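Local coordinates for protein putative TetR-family transcriptional regulator (Streptomyces coelicolor, PDB 2HXO) that probably binds DNA at cis-regulatory sites and regulates transcription, as expected of a dimeric TetR-family regulator, at residues L28-G33 with H105-T110; G97-T102 with L158-Q163; A113-R118 with G122-R127; E182-V187 with R210-R215; L194-D197 with T202-V205. All coordinates share one frame; numbering follows the deposited sequence.

Contact 1 of 5, residues L28-G33 with H105-T110; sequences LLDTVG and HPWLAT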
# COMPACT_ATOMS: atom_id res chain seq x y z
N LEU A 28 14.84 -10.46 -16.51
CA LEU A 28 15.91 -9.86 -15.74
C LEU A 28 15.36 -9.29 -14.43
O LEU A 28 15.96 -9.48 -13.38
CB LEU A 28 16.59 -8.74 -16.55
CG LEU A 28 17.38 -9.19 -17.78
CD1 LEU A 28 17.89 -7.97 -18.55
CD2 LEU A 28 18.55 -10.07 -17.34
N LEU A 29 14.23 -8.60 -14.50
CA LEU A 29 13.64 -8.03 -13.30
C LEU A 29 13.30 -9.12 -12.29
O LEU A 29 13.42 -8.91 -11.08
CB LEU A 29 12.38 -7.23 -13.66
CG LEU A 29 12.61 -5.83 -14.26
CD1 LEU A 29 11.29 -5.24 -14.71
CD2 LEU A 29 13.28 -4.93 -13.23
N ASP A 30 12.91 -10.28 -12.80
CA ASP A 30 12.55 -11.41 -11.95
C ASP A 30 13.77 -12.04 -11.27
O ASP A 30 13.69 -12.47 -10.11
CB ASP A 30 11.83 -12.48 -12.77
CG ASP A 30 10.43 -12.06 -13.19
OD1 ASP A 30 9.84 -12.75 -14.04
OD2 ASP A 30 9.93 -11.04 -12.67
N THR A 31 14.89 -12.08 -11.98
CA THR A 31 16.12 -12.68 -11.48
C THR A 31 17.09 -11.72 -10.78
O THR A 31 17.47 -11.94 -9.64
CB THR A 31 16.87 -13.39 -12.61
OG1 THR A 31 17.19 -12.43 -13.63
CG2 THR A 31 16.01 -14.49 -13.22
N VAL A 32 17.49 -10.65 -11.48
CA VAL A 32 18.43 -9.69 -10.90
C VAL A 32 17.81 -8.41 -10.35
O VAL A 32 18.50 -7.61 -9.71
CB VAL A 32 19.54 -9.31 -11.92
CG1 VAL A 32 20.46 -10.50 -12.16
CG2 VAL A 32 18.92 -8.87 -13.23
N GLY A 33 16.51 -8.22 -10.58
CA GLY A 33 15.84 -7.04 -10.07
C GLY A 33 16.02 -5.77 -10.90
O GLY A 33 16.55 -5.81 -12.01
N HIS A 105 5.86 -11.53 -9.57
CA HIS A 105 6.90 -10.55 -9.88
C HIS A 105 7.02 -9.54 -8.74
O HIS A 105 6.36 -8.50 -8.74
CB HIS A 105 6.57 -9.82 -11.18
CG HIS A 105 6.38 -10.71 -12.37
ND1 HIS A 105 7.19 -10.96 -13.43
CD2 HIS A 105 5.24 -11.44 -12.59
CE1 HIS A 105 6.52 -11.82 -14.26
NE2 HIS A 105 5.34 -12.10 -13.73
N PRO A 106 7.88 -9.83 -7.75
CA PRO A 106 8.12 -8.98 -6.58
C PRO A 106 8.38 -7.51 -6.89
O PRO A 106 7.90 -6.62 -6.19
CB PRO A 106 9.31 -9.64 -5.90
CG PRO A 106 9.09 -11.09 -6.23
CD PRO A 106 8.71 -11.04 -7.69
N TRP A 107 9.15 -7.27 -7.94
CA TRP A 107 9.47 -5.91 -8.35
C TRP A 107 8.23 -5.10 -8.78
O TRP A 107 8.24 -3.87 -8.73
CB TRP A 107 10.47 -5.95 -9.51
CG TRP A 107 10.01 -6.79 -10.67
CD1 TRP A 107 10.25 -8.13 -10.87
CD2 TRP A 107 9.20 -6.37 -11.78
NE1 TRP A 107 9.64 -8.55 -12.03
CE2 TRP A 107 8.99 -7.50 -12.61
CE3 TRP A 107 8.63 -5.14 -12.15
CZ2 TRP A 107 8.24 -7.43 -13.79
CZ3 TRP A 107 7.88 -5.08 -13.33
CH2 TRP A 107 7.69 -6.22 -14.13
N LEU A 108 7.17 -5.79 -9.19
CA LEU A 108 5.95 -5.13 -9.65
C LEU A 108 5.34 -4.11 -8.69
O LEU A 108 4.95 -3.02 -9.11
CB LEU A 108 4.88 -6.16 -10.02
CG LEU A 108 3.70 -5.60 -10.83
CD1 LEU A 108 4.20 -5.09 -12.18
CD2 LEU A 108 2.65 -6.67 -11.05
N ALA A 109 5.26 -4.46 -7.41
CA ALA A 109 4.67 -3.56 -6.42
C ALA A 109 5.35 -2.20 -6.37
O ALA A 109 4.68 -1.17 -6.26
CB ALA A 109 4.70 -4.21 -5.04
N THR A 110 6.67 -2.20 -6.43
CA THR A 110 7.44 -0.96 -6.39
C THR A 110 7.20 -0.12 -7.64
O THR A 110 7.09 1.10 -7.57
CB THR A 110 8.96 -1.25 -6.26
OG1 THR A 110 9.20 -1.97 -5.04
CG2 THR A 110 9.75 0.06 -6.23
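The indole of Trp107 carries Leu29 on one face and His105 CB on the opposite one, with the carboxylate of Asp30 at its edge. Leu29 CB stands almost squarely over the five-membered ring, 3.5 Å from its centroid, in a CH-pi contact. Leu29 CD1 lies over the six-membered part of the same face, 3.7 Å from Trp107 CZ3, while His105 CB sits near the rim. In the indole plane, Trp107 NE1 gives a short, nearly straight hydrogen bond to Asp30 OD2 (2.6 Å, 167°), approaching along the C-O axis. His105 ND1 donates to the syn lone pair of the same OD2 at 2.8 Å; this bond is bent (131°), and the oxygen is tilted out of the imidazole plane. Two N-H groups thus grip one carboxylate oxygen, fix the rotation of Asp30 and would probably favour its charged form. Trp107 reaches this position with CG between its backbone N and carbonyl carbon (chi1 54°). The contact ties the end of helix 18-31, in the N-terminal TetR-family region, to the start of helix 107-118 in the C-terminal one. Helix 60-76 lies alongside, its Val71 against His105 and its Thr68 against Trp107.

Contact 2 of 5, residues G97-T102 with L158-Q163; sequences GLWDAT and LGAAGQ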
# COMPACT_ATOMS: atom_id res chain seq x y z
N GLY A 97 -5.91 -10.51 -10.26
CA GLY A 97 -4.92 -10.46 -11.33
C GLY A 97 -3.74 -9.65 -10.81
O GLY A 97 -2.59 -10.06 -10.97
N LEU A 98 -4.01 -8.51 -10.18
CA LEU A 98 -2.93 -7.68 -9.66
C LEU A 98 -2.22 -8.38 -8.50
O LEU A 98 -0.99 -8.38 -8.43
CB LEU A 98 -3.47 -6.32 -9.21
CG LEU A 98 -3.88 -5.38 -10.35
CD1 LEU A 98 -4.47 -4.10 -9.79
CD2 LEU A 98 -2.66 -5.08 -11.24
N TRP A 99 -2.98 -8.97 -7.59
CA TRP A 99 -2.41 -9.67 -6.45
C TRP A 99 -1.48 -10.80 -6.89
O TRP A 99 -0.34 -10.91 -6.42
CB TRP A 99 -3.52 -10.24 -5.57
CG TRP A 99 -3.04 -11.21 -4.52
CD1 TRP A 99 -2.77 -12.55 -4.70
CD2 TRP A 99 -2.80 -10.95 -3.13
NE1 TRP A 99 -2.40 -13.13 -3.51
CE2 TRP A 99 -2.41 -12.16 -2.53
CE3 TRP A 99 -2.89 -9.80 -2.34
CZ2 TRP A 99 -2.11 -12.26 -1.17
CZ3 TRP A 99 -2.59 -9.89 -0.99
CH2 TRP A 99 -2.21 -11.12 -0.41
N ASP A 100 -1.95 -11.65 -7.80
CA ASP A 100 -1.15 -12.76 -8.29
C ASP A 100 0.07 -12.27 -9.08
O ASP A 100 1.15 -12.88 -9.00
CB ASP A 100 -1.99 -13.69 -9.17
CG ASP A 100 -3.05 -14.45 -8.37
OD1 ASP A 100 -2.87 -14.59 -7.13
OD2 ASP A 100 -4.05 -14.90 -8.97
N ALA A 101 -0.09 -11.19 -9.84
CA ALA A 101 1.02 -10.67 -10.61
C ALA A 101 2.13 -10.14 -9.69
O ALA A 101 3.31 -10.41 -9.93
CB ALA A 101 0.53 -9.55 -11.55
N THR A 102 1.78 -9.39 -8.65
CA THR A 102 2.81 -8.85 -7.76
C THR A 102 3.44 -9.97 -6.94
O THR A 102 4.50 -9.81 -6.33
CB THR A 102 2.23 -7.79 -6.81
OG1 THR A 102 1.43 -8.44 -5.81
CG2 THR A 102 1.37 -6.80 -7.57
N LEU A 158 -3.35 -1.77 -3.81
CA LEU A 158 -1.92 -1.47 -3.65
C LEU A 158 -1.44 -1.75 -2.23
O LEU A 158 -0.31 -2.20 -2.01
CB LEU A 158 -1.64 -0.01 -3.98
CG LEU A 158 -1.32 0.38 -5.42
CD1 LEU A 158 -2.27 -0.28 -6.42
CD2 LEU A 158 -1.42 1.89 -5.51
N GLY A 159 -2.29 -1.46 -1.26
CA GLY A 159 -1.93 -1.67 0.13
C GLY A 159 -1.86 -3.13 0.55
O GLY A 159 -0.93 -3.53 1.26
N ALA A 160 -2.84 -3.92 0.15
CA ALA A 160 -2.82 -5.33 0.52
C ALA A 160 -1.80 -6.07 -0.35
O ALA A 160 -0.96 -6.81 0.17
CB ALA A 160 -4.21 -5.94 0.35
N ALA A 161 -1.85 -5.86 -1.66
CA ALA A 161 -0.89 -6.51 -2.56
C ALA A 161 0.54 -6.06 -2.25
O ALA A 161 1.48 -6.86 -2.32
CB ALA A 161 -1.24 -6.21 -4.01
N GLY A 162 0.70 -4.78 -1.93
CA GLY A 162 2.01 -4.26 -1.61
C GLY A 162 2.61 -4.97 -0.41
O GLY A 162 3.77 -5.36 -0.42
N GLN A 163 1.80 -5.14 0.63
CA GLN A 163 2.25 -5.81 1.84
C GLN A 163 2.52 -7.28 1.52
O GLN A 163 3.48 -7.87 2.03
CB GLN A 163 1.18 -5.70 2.93
CG GLN A 163 1.65 -6.11 4.33
CD GLN A 163 2.95 -5.42 4.74
OE1 GLN A 163 3.19 -4.26 4.40
NE2 GLN A 163 3.78 -6.12 5.50
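Trp99 and Ala161 meet in the all-helical core of the TetR-type C-terminal domain, where helix 87-104 and helix 146-166 lie side by side. The two short segments run in nearly the same direction, with a crossing angle of -24° and axes 9.3 Å apart at closest approach. The indole of Trp99 leans toward helix 146-166 with CG anti to the backbone N (chi1 168°), which carries its six-membered ring to the backbone of the partner helix. There Trp99 CE3 lies 3.9 Å from Ala161 CA, and Trp99 CZ3 lies 3.7 Å from Ala160 O. The methyl groups are a little farther, with Ala161 CB 4.3 Å from Trp99 CE3. One turn along, Thr102 OG1 comes within 3.9 Å of Ala161 CB. That hydroxyl is already engaged, since it donates to Trp99 O in its own helix at 3.1 Å. Phe218 of helix 214-230 stacks on the indole, so Trp99 links three helices. The segment 158-163 also faces the second subunit: Ala160 packs on its His155, and Gln163 NE2 bonds to its Ala113 O. No hydrogen bond spans the two segments. The interface rests on van der Waals contact between the indole and the backbone of Ala160 and Ala161, which their small side chains leave accessible. The buried Thr102 hydroxyl has its proton satisfied within its own helix and can therefore lie against a methyl group without needing a polar partner on the other helix.

Contact 3 of 5, residues A113-R118 with G122-R127; sequences ATQLSR and GTVAPR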
# COMPACT_ATOMS: atom_id res chain seq x y z
N ALA A 113 3.89 1.82 -7.57
CA ALA A 113 3.92 3.00 -6.72
C ALA A 113 4.59 4.16 -7.46
O ALA A 113 4.13 5.30 -7.39
CB ALA A 113 4.69 2.70 -5.43
N THR A 114 5.67 3.86 -8.16
CA THR A 114 6.39 4.86 -8.93
C THR A 114 5.56 5.28 -10.13
O THR A 114 5.61 6.43 -10.57
CB THR A 114 7.75 4.32 -9.41
OG1 THR A 114 7.56 3.08 -10.09
CG2 THR A 114 8.68 4.11 -8.23
N GLN A 115 4.79 4.34 -10.65
CA GLN A 115 3.94 4.58 -11.80
C GLN A 115 2.85 5.59 -11.46
O GLN A 115 2.49 6.43 -12.28
CB GLN A 115 3.31 3.27 -12.26
CG GLN A 115 2.82 3.27 -13.69
CD GLN A 115 3.95 3.19 -14.70
OE1 GLN A 115 3.87 4.01 -15.74
NE2 GLN A 115 4.87 2.39 -14.55
N LEU A 116 2.32 5.50 -10.24
CA LEU A 116 1.26 6.40 -9.80
C LEU A 116 1.77 7.65 -9.09
O LEU A 116 0.98 8.52 -8.71
CB LEU A 116 0.29 5.67 -8.87
CG LEU A 116 -0.11 4.24 -9.23
CD1 LEU A 116 -1.18 3.77 -8.28
CD2 LEU A 116 -0.60 4.18 -10.66
N SER A 117 3.08 7.75 -8.91
CA SER A 117 3.65 8.90 -8.22
C SER A 117 4.46 9.84 -9.10
O SER A 117 4.46 11.06 -8.88
CB SER A 117 4.52 8.42 -7.06
OG SER A 117 3.77 7.65 -6.15
N ARG A 118 5.16 9.30 -10.09
CA ARG A 118 6.00 10.13 -10.94
C ARG A 118 5.83 9.89 -12.43
O ARG A 118 6.57 10.47 -13.23
CB ARG A 118 7.47 9.92 -10.58
CG ARG A 118 7.75 9.67 -9.10
CD ARG A 118 9.23 9.82 -8.79
NE ARG A 118 10.07 9.17 -9.79
CZ ARG A 118 10.09 7.86 -10.02
NH1 ARG A 118 9.31 7.05 -9.31
NH2 ARG A 118 10.88 7.36 -10.97
N GLY A 122 2.06 7.48 -17.73
CA GLY A 122 2.07 6.03 -17.65
C GLY A 122 0.81 5.41 -18.22
O GLY A 122 -0.27 5.99 -18.14
N THR A 123 0.94 4.22 -18.78
CA THR A 123 -0.20 3.55 -19.38
C THR A 123 -0.87 2.53 -18.48
O THR A 123 -2.00 2.13 -18.74
CB THR A 123 0.21 2.83 -20.66
OG1 THR A 123 1.07 1.74 -20.32
CG2 THR A 123 0.95 3.78 -21.59
N VAL A 124 -0.19 2.09 -17.42
CA VAL A 124 -0.79 1.09 -16.56
C VAL A 124 -1.90 1.66 -15.69
O VAL A 124 -2.96 1.06 -15.55
CB VAL A 124 0.27 0.40 -15.67
CG1 VAL A 124 0.74 1.34 -14.60
CG2 VAL A 124 -0.34 -0.85 -15.02
N ALA A 125 -1.66 2.84 -15.12
CA ALA A 125 -2.64 3.47 -14.25
C ALA A 125 -4.01 3.62 -14.92
O ALA A 125 -5.00 3.08 -14.44
CB ALA A 125 -2.13 4.82 -13.78
N PRO A 126 -4.08 4.35 -16.05
CA PRO A 126 -5.36 4.53 -16.74
C PRO A 126 -6.06 3.23 -17.14
O PRO A 126 -7.28 3.17 -17.19
CB PRO A 126 -5.00 5.42 -17.94
CG PRO A 126 -3.55 5.12 -18.16
CD PRO A 126 -3.00 5.06 -16.77
N ARG A 127 -5.29 2.20 -17.44
CA ARG A 127 -5.90 0.92 -17.81
C ARG A 127 -6.55 0.21 -16.61
O ARG A 127 -7.60 -0.40 -16.73
CB ARG A 127 -4.86 0.03 -18.50
CG ARG A 127 -4.56 0.52 -19.90
CD ARG A 127 -3.35 -0.13 -20.54
NE ARG A 127 -3.30 0.21 -21.96
CZ ARG A 127 -2.20 0.15 -22.71
NH1 ARG A 127 -1.04 -0.23 -22.19
NH2 ARG A 127 -2.26 0.51 -23.99
O HOH W 1 0.62 4.64 -15.31
O HOH W 2 4.11 3.23 -19.10
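Leu116 and Ala125 make the apolar touch between these neighbouring segments, with Leu116 CD2 3.5 Å from Ala125 CB. The leucine sets CG anti to its carbonyl carbon and beside the backbone N (chi1 -42°); chi2 (-174°) extends the CD1 branch, and the side branch CD2 is the one that meets Ala125 CB. Gln115 takes another course. Its CG is anti to the backbone N, and the chain then bends at chi2 (74°), bringing the amide over the loop. Gln115 OE1 thereby comes to 3.3 Å from Gly122 CA, an approach that depends on the absence of a side chain on Gly122. Val124 faces the stem of Gln115, but the exact spacing of their carbons is doubtful in the model. Water bridges complete the join. One water accepts from Ala125 N at 2.9 Å and gives a weak bond of 3.3 Å to Gln115 OE1. A second water links OE1 and Thr123 N through two weak bonds. Thr123 OG1 is held separately by Asp69, while Leu116 packs on Gln163, and Pro126 on Trp191, of the second subunit. These are two consecutive helices, 107-118 and 124-138, joined by a short connection in the all-helical TetR-type C-terminal domain.

Contact 4 of 5, residues E182-V187 with R210-R215; sequences EFLDTV and RGHDDR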
# COMPACT_ATOMS: atom_id res chain seq x y z
N GLU A 182 5.58 -19.39 8.11
CA GLU A 182 6.47 -19.43 9.27
C GLU A 182 6.35 -18.13 10.07
O GLU A 182 6.44 -18.12 11.30
CB GLU A 182 7.92 -19.65 8.82
CG GLU A 182 8.32 -18.83 7.57
CD GLU A 182 8.04 -19.56 6.25
OE1 GLU A 182 6.94 -20.13 6.07
OE2 GLU A 182 8.94 -19.56 5.38
N PHE A 183 6.14 -17.03 9.34
CA PHE A 183 6.00 -15.71 9.94
C PHE A 183 4.71 -15.61 10.76
O PHE A 183 4.72 -15.12 11.89
CB PHE A 183 6.01 -14.64 8.84
CG PHE A 183 5.82 -13.24 9.34
CD1 PHE A 183 6.73 -12.68 10.24
CD2 PHE A 183 4.75 -12.46 8.91
CE1 PHE A 183 6.56 -11.37 10.71
CE2 PHE A 183 4.57 -11.15 9.36
CZ PHE A 183 5.48 -10.60 10.26
N LEU A 184 3.61 -16.09 10.18
CA LEU A 184 2.31 -16.04 10.84
C LEU A 184 2.28 -16.74 12.20
O LEU A 184 1.74 -16.20 13.17
CB LEU A 184 1.24 -16.65 9.92
CG LEU A 184 0.97 -15.93 8.60
CD1 LEU A 184 -0.08 -16.70 7.81
CD2 LEU A 184 0.50 -14.50 8.85
N ASP A 185 2.86 -17.93 12.28
CA ASP A 185 2.88 -18.67 13.53
C ASP A 185 3.66 -17.91 14.60
O ASP A 185 3.22 -17.83 15.75
CB ASP A 185 3.50 -20.06 13.32
CG ASP A 185 3.73 -20.81 14.63
OD1 ASP A 185 4.85 -20.72 15.17
OD2 ASP A 185 2.78 -21.47 15.12
N THR A 186 4.80 -17.36 14.22
CA THR A 186 5.64 -16.60 15.15
C THR A 186 4.87 -15.41 15.70
O THR A 186 4.95 -15.10 16.89
CB THR A 186 6.91 -16.08 14.45
OG1 THR A 186 7.53 -17.14 13.73
CG2 THR A 186 7.88 -15.52 15.48
N VAL A 187 4.13 -14.74 14.82
CA VAL A 187 3.32 -13.58 15.19
C VAL A 187 2.22 -14.01 16.16
O VAL A 187 2.02 -13.38 17.20
CB VAL A 187 2.63 -12.95 13.95
CG1 VAL A 187 1.67 -11.86 14.39
CG2 VAL A 187 3.68 -12.38 13.00
N ARG A 210 -2.51 -17.41 13.08
CA ARG A 210 -1.97 -18.67 12.58
C ARG A 210 -2.93 -19.30 11.59
O ARG A 210 -4.10 -19.52 11.91
CB ARG A 210 -1.73 -19.62 13.76
CG ARG A 210 -0.75 -20.76 13.50
CD ARG A 210 -0.40 -21.47 14.81
NE ARG A 210 -0.06 -20.50 15.86
CZ ARG A 210 0.09 -20.80 17.14
NH1 ARG A 210 -0.06 -22.05 17.56
NH2 ARG A 210 0.39 -19.84 18.02
N GLY A 211 -2.45 -19.60 10.39
CA GLY A 211 -3.31 -20.21 9.39
C GLY A 211 -4.17 -19.19 8.66
O GLY A 211 -5.08 -19.54 7.90
N HIS A 212 -3.88 -17.92 8.90
CA HIS A 212 -4.61 -16.84 8.26
C HIS A 212 -4.14 -16.77 6.81
O HIS A 212 -2.96 -16.56 6.55
CB HIS A 212 -4.31 -15.52 8.97
CG HIS A 212 -4.59 -14.30 8.15
ND1 HIS A 212 -3.58 -13.54 7.59
CD2 HIS A 212 -5.75 -13.73 7.76
CE1 HIS A 212 -4.12 -12.55 6.90
NE2 HIS A 212 -5.44 -12.64 6.99
N ASP A 213 -5.07 -16.98 5.87
CA ASP A 213 -4.73 -16.94 4.45
C ASP A 213 -4.76 -15.50 3.94
O ASP A 213 -5.78 -14.82 4.02
CB ASP A 213 -5.69 -17.81 3.64
CG ASP A 213 -5.38 -17.80 2.14
OD1 ASP A 213 -4.24 -17.45 1.77
OD2 ASP A 213 -6.27 -18.14 1.34
N ASP A 214 -3.63 -15.05 3.40
CA ASP A 214 -3.51 -13.70 2.88
C ASP A 214 -4.45 -13.46 1.70
O ASP A 214 -5.16 -12.46 1.66
CB ASP A 214 -2.06 -13.44 2.44
CG ASP A 214 -1.07 -13.62 3.57
OD1 ASP A 214 -1.08 -12.80 4.52
OD2 ASP A 214 -0.28 -14.59 3.53
N ARG A 215 -4.45 -14.39 0.75
CA ARG A 215 -5.28 -14.28 -0.45
C ARG A 215 -6.76 -14.10 -0.12
O ARG A 215 -7.44 -13.25 -0.71
CB ARG A 215 -5.08 -15.53 -1.32
CG ARG A 215 -5.65 -15.45 -2.75
CD ARG A 215 -4.92 -16.46 -3.64
NE ARG A 215 -5.04 -16.20 -5.07
CZ ARG A 215 -6.15 -16.39 -5.78
NH1 ARG A 215 -7.25 -16.84 -5.19
NH2 ARG A 215 -6.16 -16.13 -7.09
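Asp185 and Arg210 pair at the surface of the TetR-type C-terminal domain, where helix 182-191 lies against the loop leading into helix 214-230. From Arg210 CB the side chain sets out with CG anti to the backbone N (chi1 -160°) and runs alongside Asp185, both pointing the same way. Arg210 CG passes Asp185 OD2 at 3.9 Å, and Arg210 CD comes to 3.2 Å from that same oxygen. The chain then bends at chi3 (-48°), and Arg210 NE stands 3.1 Å from Asp185 OD2. This is a salt bridge of charges alone, because OD2 sits over the guanidinium face and no N-H points at it. Beyond, Arg210 CZ is 3.4 Å from Asp185 OD2, and at the tip NH2 turns to a weak hydrogen bond with Ser188 OG and a long, weak ion pair with Glu192. Leu184 packs on the loop backbone: its CD1 presses to 3.1 Å from His212 O, while Leu184 CD2 reaches the edge of the imidazole, 4.4 Å from His212 ND1. That ring also meets Phe147 of the second subunit edge-to-face, and its NE2 bonds to Gln217. Where the loop enters helix 214-230, Asp213 takes the N-cap position, and its OD1 accepts a weak bond of 3.2 Å from Arg215 N.

Contact 5 of 5, residues L194-D197 with T202-V205; sequences LDPD and TRAV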
# COMPACT_ATOMS: atom_id res chain seq x y z
N LEU A 194 1.12 -10.91 24.74
CA LEU A 194 0.74 -9.55 25.13
C LEU A 194 -0.15 -9.62 26.36
O LEU A 194 -0.88 -10.59 26.54
CB LEU A 194 0.01 -8.86 23.97
CG LEU A 194 0.88 -8.55 22.75
CD1 LEU A 194 0.02 -8.08 21.59
CD2 LEU A 194 1.91 -7.50 23.12
N ASP A 195 -0.08 -8.60 27.20
CA ASP A 195 -0.90 -8.58 28.40
C ASP A 195 -2.39 -8.61 28.02
O ASP A 195 -2.84 -7.81 27.21
CB ASP A 195 -0.59 -7.33 29.22
CG ASP A 195 -1.27 -7.33 30.58
OD1 ASP A 195 -2.44 -6.92 30.66
OD2 ASP A 195 -0.62 -7.77 31.56
N PRO A 196 -3.16 -9.55 28.61
CA PRO A 196 -4.59 -9.70 28.34
C PRO A 196 -5.47 -8.52 28.74
O PRO A 196 -6.52 -8.29 28.16
CB PRO A 196 -4.96 -10.97 29.11
CG PRO A 196 -3.66 -11.75 29.12
CD PRO A 196 -2.66 -10.66 29.44
N ASP A 197 -5.02 -7.76 29.73
CA ASP A 197 -5.78 -6.60 30.18
C ASP A 197 -5.50 -5.37 29.33
O ASP A 197 -6.36 -4.50 29.18
CB ASP A 197 -5.47 -6.30 31.64
CG ASP A 197 -5.93 -7.40 32.59
OD1 ASP A 197 -7.15 -7.62 32.71
OD2 ASP A 197 -5.06 -8.06 33.21
N THR A 202 -6.58 -7.82 20.67
CA THR A 202 -5.50 -8.56 20.04
C THR A 202 -5.40 -9.96 20.63
O THR A 202 -5.17 -10.93 19.92
CB THR A 202 -4.14 -7.83 20.21
OG1 THR A 202 -4.26 -6.47 19.75
CG2 THR A 202 -3.05 -8.52 19.42
N ARG A 203 -5.59 -10.06 21.94
CA ARG A 203 -5.52 -11.35 22.61
C ARG A 203 -6.70 -12.24 22.19
O ARG A 203 -6.54 -13.45 22.03
CB ARG A 203 -5.52 -11.15 24.14
CG ARG A 203 -4.89 -12.30 24.90
CD ARG A 203 -3.50 -12.62 24.37
NE ARG A 203 -3.13 -14.00 24.68
CZ ARG A 203 -2.87 -14.45 25.90
NH1 ARG A 203 -2.92 -13.62 26.94
NH2 ARG A 203 -2.58 -15.74 26.09
N ALA A 204 -7.86 -11.62 21.99
CA ALA A 204 -9.06 -12.35 21.58
C ALA A 204 -8.94 -12.96 20.18
O ALA A 204 -9.53 -14.00 19.89
CB ALA A 204 -10.26 -11.42 21.63
N VAL A 205 -8.16 -12.32 19.31
CA VAL A 205 -8.00 -12.79 17.94
C VAL A 205 -6.62 -13.39 17.67
O VAL A 205 -6.39 -13.99 16.63
CB VAL A 205 -8.22 -11.62 16.95
CG1 VAL A 205 -8.27 -12.14 15.52
CG2 VAL A 205 -9.50 -10.88 17.29
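Next to Pro196, whose ring touches Arg203, Asp195 OD1 accepts from two backbone N-H groups, those of Asp197 and Ala198. The bond from Asp197 N is 2.9 Å long and bent (135°), and it reaches the oxygen from above the carboxylate plane. This is an Asx turn within the loop between helix 182-191 and helix 200-205. Pro196 and Arg203 lie side by side with their side chains pointing the same way. Arg203 starts with CG anti to the backbone N and bends at chi2 (53°), which brings its guanidinium beside Pro196. Pro196 CG meets the edge of that group, close to its plane, only 3.0 Å from Arg203 NH1, a tight approach. This loop and helix 200-205 belong to the peripheral part of the TetR-type C-terminal domain, far from the centre of the chain. Leu194 O stands 3.7 Å from Arg203 NH1, while the aliphatic Arg203 CD passes the same oxygen at 4.0 Å. Leu194 CD1 rests against Thr202 CG2 at 3.8 Å, the two side chains crossing at a slant. The second subunit reaches both residues: its Pro126 packs on Leu194, and its Glu130 accepts from the backbone N of Thr202.

In the fold
Contact 2 is the buried core, apolar and set near the chain centre; contacts 1, 3 and 5 are partly buried, and contact 4 lies at the surface. Contacts 1 and 3 share helix 107-118; near its start two N-H groups bond Asp30, while its end is held by methyl packing and water. Leu108 beside contact 1 packs on Ala101 and Thr102 of contact 2, and Leu116 of contact 3 on Leu158. Contact 4 joins contact 2 through the Asp100–Arg215 salt bridge. Contact 5 is nested inside the loop closed by contact 4, centres about 17 Å apart. Contact 1 alone lacks the second subunit and alone bridges the two family regions.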